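PDB 3SKD: CRISPR-associated endonuclease/helicase Cas3 from Thermus thermophilus HB8, which cleaves single-stranded DNA with its metal-dependent N-terminal HD nuclease domain, the part in this crystal, and carries a helicase/ATPase domain for CRISPR antiviral defence. Local coordinates for residues H74-A79 and L116-L121; L31-V36 and A69-H74. All blocks are in the same frame, centred on the assembly; numbering follows the deposited sequence.

Interaction 1 of 2, residues H74-A79 and L116-L121; sequences HDLGKA and LFLRRL. With NI (nickel (II) ion), chain B.
The HD signature of the Cas3 nuclease domain, H74 and D75, runs straight into a short 3-10 turn, and it is this turn, through L76 and G77, that packs on F117, L118 and L121 of helix 110-124. All the residues that touch are buried, and the contact is apolar, with no hydrogen bond crossing it. L76 and F117 contribute almost equally to it. CB of L76 points toward the helix, and with CG anti to the backbone N (chi1 -176°) the branch carries CD2 on to L118 and L121. L76 CD2 meets L121 CD2 tip to tip at 3.6 Å, and the L76 and L118 side chains cross, with their CD2 atoms 3.9 Å apart. The F117 ring lies beside the backbone of the turn. L76 O sits at the ring's edge, close to its plane, 3.7 Å from F117 CD2, while G77 CA approaches F117 CE2 obliquely at 3.6 Å; with no side chain on G77, the ring rests against bare backbone. R170 makes a cation-pi contact with the same ring, and T114 OG1, one turn earlier on the helix, hydrogen-bonds H74 O and G77 N, adding the polar tie that the two segments lack. On the other side of the turn is the nickel site of H74 and D75, completed by H29, D210 and two waters. K78, its chain extended beyond CG, reaches back to D75 in a salt bridge that probably steadies the carboxylate. K78 NZ meets D75 OD2 from above the carboxylate plane at 3.1 Å, and that same OD2 binds nickel at 2.0 Å.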
ATOM      1  N   HIS A  74      -2.050  -0.982   0.989  1.00 19.95           N
ATOM      2  CA  HIS A  74      -1.947  -1.696   2.272  1.00 19.15           C
ATOM      3  C   HIS A  74      -3.103  -1.367   3.223  1.00 24.70           C
ATOM      4  O   HIS A  74      -3.394  -2.147   4.127  1.00 21.31           O
ATOM      5  CB  HIS A  74      -0.656  -1.344   2.996  1.00 24.37           C
ATOM      6  CG  HIS A  74      -0.684   0.022   3.612  1.00 28.53           C
ATOM      7  ND1 HIS A  74      -0.618   1.183   2.858  1.00 34.37           N
ATOM      8  CD2 HIS A  74      -0.813   0.424   4.902  1.00 35.78           C
ATOM      9  CE1 HIS A  74      -0.688   2.235   3.660  1.00 23.96           C
ATOM     10  NE2 HIS A  74      -0.781   1.799   4.904  1.00 37.24           N
ATOM     11  N   ASP A  75      -3.690  -0.180   3.104  1.00 19.99           N
ATOM     12  CA  ASP A  75      -4.822   0.189   3.991  1.00 20.77           C
ATOM     13  C   ASP A  75      -6.171   0.139   3.332  1.00 25.58           C
ATOM     14  O   ASP A  75      -7.127   0.739   3.834  1.00 25.73           O
ATOM     15  CB  ASP A  75      -4.675   1.611   4.560  1.00 23.86           C
ATOM     16  CG  ASP A  75      -3.771   1.658   5.810  1.00 33.07           C
ATOM     17  OD1 ASP A  75      -3.495   0.595   6.410  1.00 32.37           O
ATOM     18  OD2 ASP A  75      -3.299   2.711   6.201  1.00 29.14           O
ATOM     19  N   LEU A  76      -6.278  -0.589   2.243  1.00 23.06           N
ATOM     20  CA  LEU A  76      -7.570  -0.757   1.632  1.00 23.57           C
ATOM     21  C   LEU A  76      -8.622  -1.368   2.637  1.00 25.44           C
ATOM     22  O   LEU A  76      -9.814  -1.036   2.579  1.00 26.60           O
ATOM     23  CB  LEU A  76      -7.409  -1.621   0.394  1.00 22.91           C
ATOM     24  CG  LEU A  76      -8.711  -1.761  -0.347  1.00 25.55           C
ATOM     25  CD1 LEU A  76      -9.031  -0.374  -0.854  1.00 30.24           C
ATOM     26  CD2 LEU A  76      -8.539  -2.745  -1.462  1.00 25.56           C
ATOM     27  N   GLY A  77      -8.187  -2.220   3.559  1.00 20.97           N
ATOM     28  CA  GLY A  77      -9.062  -2.735   4.630  1.00 19.29           C
ATOM     29  C   GLY A  77      -9.836  -1.662   5.430  1.00 22.16           C
ATOM     30  O   GLY A  77     -10.873  -1.942   6.020  1.00 23.55           O
ATOM     31  N   LYS A  78      -9.330  -0.427   5.473  1.00 21.81           N
ATOM     32  CA  LYS A  78     -10.030   0.689   6.172  1.00 21.47           C
ATOM     33  C   LYS A  78     -11.275   1.198   5.444  1.00 26.99           C
ATOM     34  O   LYS A  78     -12.077   1.956   6.014  1.00 29.18           O
ATOM     35  CB  LYS A  78      -9.079   1.871   6.387  1.00 22.22           C
ATOM     36  CG  LYS A  78      -8.017   1.631   7.438  1.00 30.92           C
ATOM     37  CD  LYS A  78      -7.292   2.937   7.816  1.00 39.72           C
ATOM     38  CE  LYS A  78      -6.100   2.681   8.736  1.00 43.99           C
ATOM     39  NZ  LYS A  78      -5.020   3.718   8.553  1.00 48.03           N
ATOM     40  N   ALA A  79     -11.432   0.798   4.186  1.00 25.31           N
ATOM     41  CA  ALA A  79     -12.582   1.201   3.392  1.00 30.79           C
ATOM     42  C   ALA A  79     -13.741   0.251   3.700  1.00 29.90           C
ATOM     43  O   ALA A  79     -14.185  -0.521   2.862  1.00 24.76           O
ATOM     44  CB  ALA A  79     -12.242   1.189   1.938  1.00 27.31           C
ATOM     45  N   LEU A 116      -8.352  -9.923   2.860  1.00 26.03           N
ATOM     46  CA  LEU A 116      -9.561 -10.433   2.188  1.00 24.16           C
ATOM     47  C   LEU A 116      -9.901  -9.662   0.948  1.00 24.72           C
ATOM     48  O   LEU A 116     -10.297 -10.238  -0.038  1.00 25.48           O
ATOM     49  CB  LEU A 116     -10.757 -10.372   3.109  1.00 32.04           C
ATOM     50  CG  LEU A 116     -10.641 -11.309   4.284  1.00 33.81           C
ATOM     51  CD1 LEU A 116     -11.765 -11.044   5.238  1.00 34.02           C
ATOM     52  CD2 LEU A 116     -10.639 -12.718   3.782  1.00 36.89           C
ATOM     53  N   PHE A 117      -9.774  -8.347   0.992  1.00 20.87           N
ATOM     54  CA  PHE A 117     -10.189  -7.532  -0.147  1.00 26.72           C
ATOM     55  C   PHE A 117      -9.196  -7.714  -1.305  1.00 35.14           C
ATOM     56  O   PHE A 117      -9.550  -7.843  -2.480  1.00 25.43           O
ATOM     57  CB  PHE A 117     -10.208  -6.051   0.226  1.00 22.93           C
ATOM     58  CG  PHE A 117     -11.242  -5.662   1.282  1.00 29.97           C
ATOM     59  CD1 PHE A 117     -12.376  -6.430   1.554  1.00 24.65           C
ATOM     60  CD2 PHE A 117     -11.044  -4.505   2.005  1.00 25.00           C
ATOM     61  CE1 PHE A 117     -13.296  -6.000   2.527  1.00 29.63           C
ATOM     62  CE2 PHE A 117     -11.959  -4.079   2.951  1.00 28.37           C
ATOM     63  CZ  PHE A 117     -13.070  -4.829   3.219  1.00 32.92           C
ATOM     64  N   LEU A 118      -7.914  -7.699  -0.967  1.00 25.01           N
ATOM     65  CA  LEU A 118      -6.927  -7.734  -2.016  1.00 25.43           C
ATOM     66  C   LEU A 118      -6.910  -9.102  -2.692  1.00 27.33           C
ATOM     67  O   LEU A 118      -6.567  -9.206  -3.858  1.00 25.30           O
ATOM     68  CB  LEU A 118      -5.551  -7.426  -1.459  1.00 29.71           C
ATOM     69  CG  LEU A 118      -5.299  -5.938  -1.194  1.00 30.04           C
ATOM     70  CD1 LEU A 118      -3.819  -5.734  -0.800  1.00 22.79           C
ATOM     71  CD2 LEU A 118      -5.640  -5.117  -2.445  1.00 29.93           C
ATOM     72  N   ARG A 119      -7.263 -10.155  -1.970  1.00 24.79           N
ATOM     73  CA  ARG A 119      -7.238 -11.496  -2.550  1.00 31.69           C
ATOM     74  C   ARG A 119      -8.165 -11.511  -3.765  1.00 33.51           C
ATOM     75  O   ARG A 119      -7.845 -12.072  -4.821  1.00 31.74           O
ATOM     76  CB  ARG A 119      -7.771 -12.543  -1.558  1.00 30.15           C
ATOM     77  CG  ARG A 119      -6.768 -13.122  -0.556  1.00 35.23           C
ATOM     78  CD  ARG A 119      -7.411 -14.030   0.519  1.00 41.15           C
ATOM     79  NE  ARG A 119      -7.940 -15.295   0.005  1.00 40.46           N
ATOM     80  CZ  ARG A 119      -7.275 -16.459   0.029  1.00 58.04           C
ATOM     81  NH1 ARG A 119      -6.045 -16.531   0.557  1.00 57.91           N
ATOM     82  NH2 ARG A 119      -7.823 -17.574  -0.471  1.00 59.03           N
ATOM     83  N   ARG A 120      -9.343 -10.913  -3.584  1.00 25.90           N
ATOM     84  CA  ARG A 120     -10.360 -10.863  -4.644  1.00 24.21           C
ATOM     85  C   ARG A 120      -9.967  -9.862  -5.738  1.00 23.80           C
ATOM     86  O   ARG A 120      -9.958 -10.167  -6.915  1.00 27.75           O
ATOM     87  CB  ARG A 120     -11.692 -10.458  -4.003  1.00 29.59           C
ATOM     88  CG  ARG A 120     -12.921 -10.483  -4.890  1.00 53.58           C
ATOM     89  CD  ARG A 120     -14.176 -10.684  -4.072  1.00 57.79           C
ATOM     90  NE  ARG A 120     -14.144 -11.953  -3.364  1.00 68.22           N
ATOM     91  CZ  ARG A 120     -15.078 -12.361  -2.513  1.00 73.90           C
ATOM     92  NH1 ARG A 120     -16.132 -11.594  -2.257  1.00 63.92           N
ATOM     93  NH2 ARG A 120     -14.952 -13.537  -1.918  1.00 72.27           N
ATOM     94  N   LEU A 121      -9.653  -8.646  -5.314  1.00 26.36           N
ATOM     95  CA  LEU A 121      -9.439  -7.513  -6.210  1.00 28.04           C
ATOM     96  C   LEU A 121      -8.226  -7.679  -7.119  1.00 27.38           C
ATOM     97  O   LEU A 121      -8.254  -7.269  -8.278  1.00 25.35           O
ATOM     98  CB  LEU A 121      -9.253  -6.232  -5.406  1.00 27.35           C
ATOM     99  CG  LEU A 121     -10.539  -5.423  -5.153  1.00 36.58           C
ATOM    100  CD1 LEU A 121     -11.654  -6.312  -4.671  1.00 36.35           C
ATOM    101  CD2 LEU A 121     -10.249  -4.333  -4.155  1.00 31.27           C
TER
HETATM  102 NI    NI B 261      -1.386   3.086   6.662  1.00 28.56          NI
HETATM  103  O   HOH W   1      -1.510   4.249   8.264  1.00 28.75           O
HETATM  104  O   HOH W   2      -1.508   1.214   8.088  1.00 26.18           O

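Interaction 2 of 2, residues L31-V36 and A69-H74; sequences LDTAAV and ALVGLH. With NI (nickel (II) ion), chain B.
Van der Waals packing accounts for the whole contact between T33 and A34 of helix 26-43 and V71 and G72 in the last turn of helix 60-72, with H74 just beyond it. The backbones come very close where G72 faces A34, with CA atoms 4.3 Å apart, an approach that the missing side chain of G72 permits: G72 CA lies 3.9 Å from A34 N and 4.2 Å from A34 CB. One position along, chi1 of -60°, measured to OG1, leaves T33 CG2 opposite its own backbone N, and this methyl fills the angle between V71 and H74: T33 CG2 is 3.8 Å from V71 CG1 and 3.4 Å from H74 CE1. T33 OG1 approaches the imidazole obliquely, also near CE1, but its hydrogen bond goes back to H29 O in its own helix.

The hydrogen bonds that place the H74 ring lie within 69-74. H74 ND1 donates to V71 O at 3.0 Å, almost in line with the carbonyl (C=O...N angle 165°), although the acceptor is tilted from the ring plane and the N-H...O angle is only 138°. V71 O also accepts from H74 N, so a single carbonyl holds both the backbone and the ring.

Metal coordination uses the ring's other nitrogen: H74 NE2 binds nickel at 2.3 Å. With ND1 fixed by a carbonyl and NE2 on the metal, this is the histidine of the HD motif in an HD-domain nuclease.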
ATOM      1  N   LEU A  31      -2.083   7.225  -1.570  1.00 20.63           N
ATOM      2  CA  LEU A  31      -1.200   7.798  -2.559  1.00 23.03           C
ATOM      3  C   LEU A  31       0.130   8.247  -1.942  1.00 19.52           C
ATOM      4  O   LEU A  31       1.178   8.148  -2.628  1.00 20.90           O
ATOM      5  CB  LEU A  31      -1.865   8.978  -3.282  1.00 18.92           C
ATOM      6  CG  LEU A  31      -3.001   8.562  -4.211  1.00 25.03           C
ATOM      7  CD1 LEU A  31      -3.718   9.836  -4.694  1.00 22.11           C
ATOM      8  CD2 LEU A  31      -2.486   7.738  -5.411  1.00 22.01           C
ATOM      9  N   ASP A  32       0.084   8.725  -0.677  1.00 17.87           N
ATOM     10  CA  ASP A  32       1.288   9.147   0.083  1.00 20.23           C
ATOM     11  C   ASP A  32       2.207   7.927   0.247  1.00 21.14           C
ATOM     12  O   ASP A  32       3.405   7.996   0.059  1.00 19.90           O
ATOM     13  CB  ASP A  32       0.928   9.642   1.507  1.00 18.78           C
ATOM     14  CG  ASP A  32       0.234  11.020   1.522  1.00 22.20           C
ATOM     15  OD1 ASP A  32       0.211  11.694   0.459  1.00 24.34           O
ATOM     16  OD2 ASP A  32      -0.273  11.403   2.601  1.00 20.21           O
ATOM     17  N   THR A  33       1.592   6.829   0.660  1.00 17.08           N
ATOM     18  CA  THR A  33       2.293   5.579   0.915  1.00 17.54           C
ATOM     19  C   THR A  33       2.954   5.083  -0.407  1.00 20.64           C
ATOM     20  O   THR A  33       4.155   4.778  -0.433  1.00 23.16           O
ATOM     21  CB  THR A  33       1.341   4.561   1.596  1.00 22.29           C
ATOM     22  OG1 THR A  33       0.891   5.120   2.844  1.00 22.29           O
ATOM     23  CG2 THR A  33       2.078   3.181   1.884  1.00 17.34           C
ATOM     24  N   ALA A  34       2.210   5.107  -1.504  1.00 19.18           N
ATOM     25  CA  ALA A  34       2.747   4.755  -2.817  1.00 19.57           C
ATOM     26  C   ALA A  34       3.899   5.645  -3.183  1.00 20.98           C
ATOM     27  O   ALA A  34       4.851   5.179  -3.777  1.00 19.10           O
ATOM     28  CB  ALA A  34       1.687   4.845  -3.940  1.00 17.56           C
ATOM     29  N   ALA A  35       3.801   6.919  -2.842  1.00 17.46           N
ATOM     30  CA  ALA A  35       4.822   7.877  -3.244  1.00 22.81           C
ATOM     31  C   ALA A  35       6.088   7.610  -2.473  1.00 17.29           C
ATOM     32  O   ALA A  35       7.173   7.626  -3.037  1.00 20.60           O
ATOM     33  CB  ALA A  35       4.339   9.369  -3.066  1.00 21.96           C
ATOM     34  N   VAL A  36       5.933   7.330  -1.189  1.00 18.26           N
ATOM     35  CA  VAL A  36       7.071   6.939  -0.371  1.00 22.11           C
ATOM     36  C   VAL A  36       7.730   5.711  -1.002  1.00 18.48           C
ATOM     37  O   VAL A  36       8.946   5.672  -1.197  1.00 21.51           O
ATOM     38  CB  VAL A  36       6.669   6.674   1.093  1.00 18.66           C
ATOM     39  CG1 VAL A  36       7.818   6.127   1.834  1.00 18.60           C
ATOM     40  CG2 VAL A  36       6.220   8.024   1.747  1.00 19.97           C
ATOM     41  N   ALA A  69       2.284   0.877  -6.232  1.00 20.14           N
ATOM     42  CA  ALA A  69       0.807   0.841  -6.234  1.00 20.26           C
ATOM     43  C   ALA A  69       0.273  -0.211  -5.231  1.00 25.13           C
ATOM     44  O   ALA A  69      -0.657   0.060  -4.458  1.00 21.58           O
ATOM     45  CB  ALA A  69       0.292   0.548  -7.618  1.00 25.17           C
ATOM     46  N   LEU A  70       0.928  -1.364  -5.221  1.00 19.41           N
ATOM     47  CA  LEU A  70       0.553  -2.460  -4.328  1.00 20.43           C
ATOM     48  C   LEU A  70       0.697  -1.969  -2.872  1.00 23.52           C
ATOM     49  O   LEU A  70      -0.176  -2.147  -2.045  1.00 23.13           O
ATOM     50  CB  LEU A  70       1.489  -3.659  -4.604  1.00 22.97           C
ATOM     51  CG  LEU A  70       1.164  -4.658  -5.726  1.00 28.46           C
ATOM     52  CD1 LEU A  70       2.268  -5.748  -5.817  1.00 27.33           C
ATOM     53  CD2 LEU A  70      -0.239  -5.316  -5.566  1.00 24.22           C
ATOM     54  N   VAL A  71       1.830  -1.345  -2.589  1.00 17.85           N
ATOM     55  CA  VAL A  71       2.132  -0.886  -1.259  1.00 17.59           C
ATOM     56  C   VAL A  71       1.135   0.228  -0.848  1.00 22.75           C
ATOM     57  O   VAL A  71       0.711   0.312   0.303  1.00 20.93           O
ATOM     58  CB  VAL A  71       3.541  -0.426  -1.275  1.00 25.82           C
ATOM     59  CG1 VAL A  71       3.817   0.462  -0.167  1.00 24.38           C
ATOM     60  CG2 VAL A  71       4.489  -1.730  -1.288  1.00 27.53           C
ATOM     61  N   GLY A  72       0.744   1.046  -1.795  1.00 17.78           N
ATOM     62  CA  GLY A  72      -0.268   2.045  -1.503  1.00 24.31           C
ATOM     63  C   GLY A  72      -1.577   1.420  -1.031  1.00 27.89           C
ATOM     64  O   GLY A  72      -2.321   2.059  -0.303  1.00 27.58           O
ATOM     65  N   LEU A  73      -1.883   0.197  -1.473  1.00 24.34           N
ATOM     66  CA  LEU A  73      -3.152  -0.423  -1.125  1.00 24.15           C
ATOM     67  C   LEU A  73      -3.125  -1.117   0.232  1.00 26.14           C
ATOM     68  O   LEU A  73      -4.076  -1.827   0.547  1.00 24.60           O
ATOM     69  CB  LEU A  73      -3.507  -1.504  -2.114  1.00 24.23           C
ATOM     70  CG  LEU A  73      -3.513  -1.081  -3.576  1.00 33.10           C
ATOM     71  CD1 LEU A  73      -3.708  -2.351  -4.380  1.00 48.34           C
ATOM     72  CD2 LEU A  73      -4.590  -0.083  -3.771  1.00 30.60           C
ATOM     73  N   HIS A  74      -2.050  -0.982   0.989  1.00 19.95           N
ATOM     74  CA  HIS A  74      -1.947  -1.696   2.272  1.00 19.15           C
ATOM     75  C   HIS A  74      -3.103  -1.367   3.223  1.00 24.70           C
ATOM     76  O   HIS A  74      -3.394  -2.147   4.127  1.00 21.31           O
ATOM     77  CB  HIS A  74      -0.656  -1.344   2.996  1.00 24.37           C
ATOM     78  CG  HIS A  74      -0.684   0.022   3.612  1.00 28.53           C
ATOM     79  ND1 HIS A  74      -0.618   1.183   2.858  1.00 34.37           N
ATOM     80  CD2 HIS A  74      -0.813   0.424   4.902  1.00 35.78           C
ATOM     81  CE1 HIS A  74      -0.688   2.235   3.660  1.00 23.96           C
ATOM     82  NE2 HIS A  74      -0.781   1.799   4.904  1.00 37.24           N
TER
HETATM   83 NI    NI B 261      -1.386   3.086   6.662  1.00 28.56          NI
HETATM   84  O   HOH W   1      -1.510   4.249   8.264  1.00 28.75           O
HETATM   85  O   HOH W   2      -1.508   1.214   8.088  1.00 26.18           O

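Following the chain, helix 26-43 comes first, and interaction 2 brings 69-74 back against it, closing a loop of 32 mostly helical residues. Interaction 1 then opens at H74, the residue common to both, and closes a second loop of 36 residues, partly unmodelled, when 116-121 arrives on helix 110-124. The two loops therefore follow in series, neither nesting nor crossing. Together they link helix 26-43 to the end of helix 60-72, and the turn after it to helix 110-124, around the HD residues. The contact centres lie 13 Å apart, yet the pair also meets directly: L73 CD1 of 69-74 packs on L118 CD2 of 116-121 at 3.9 Å.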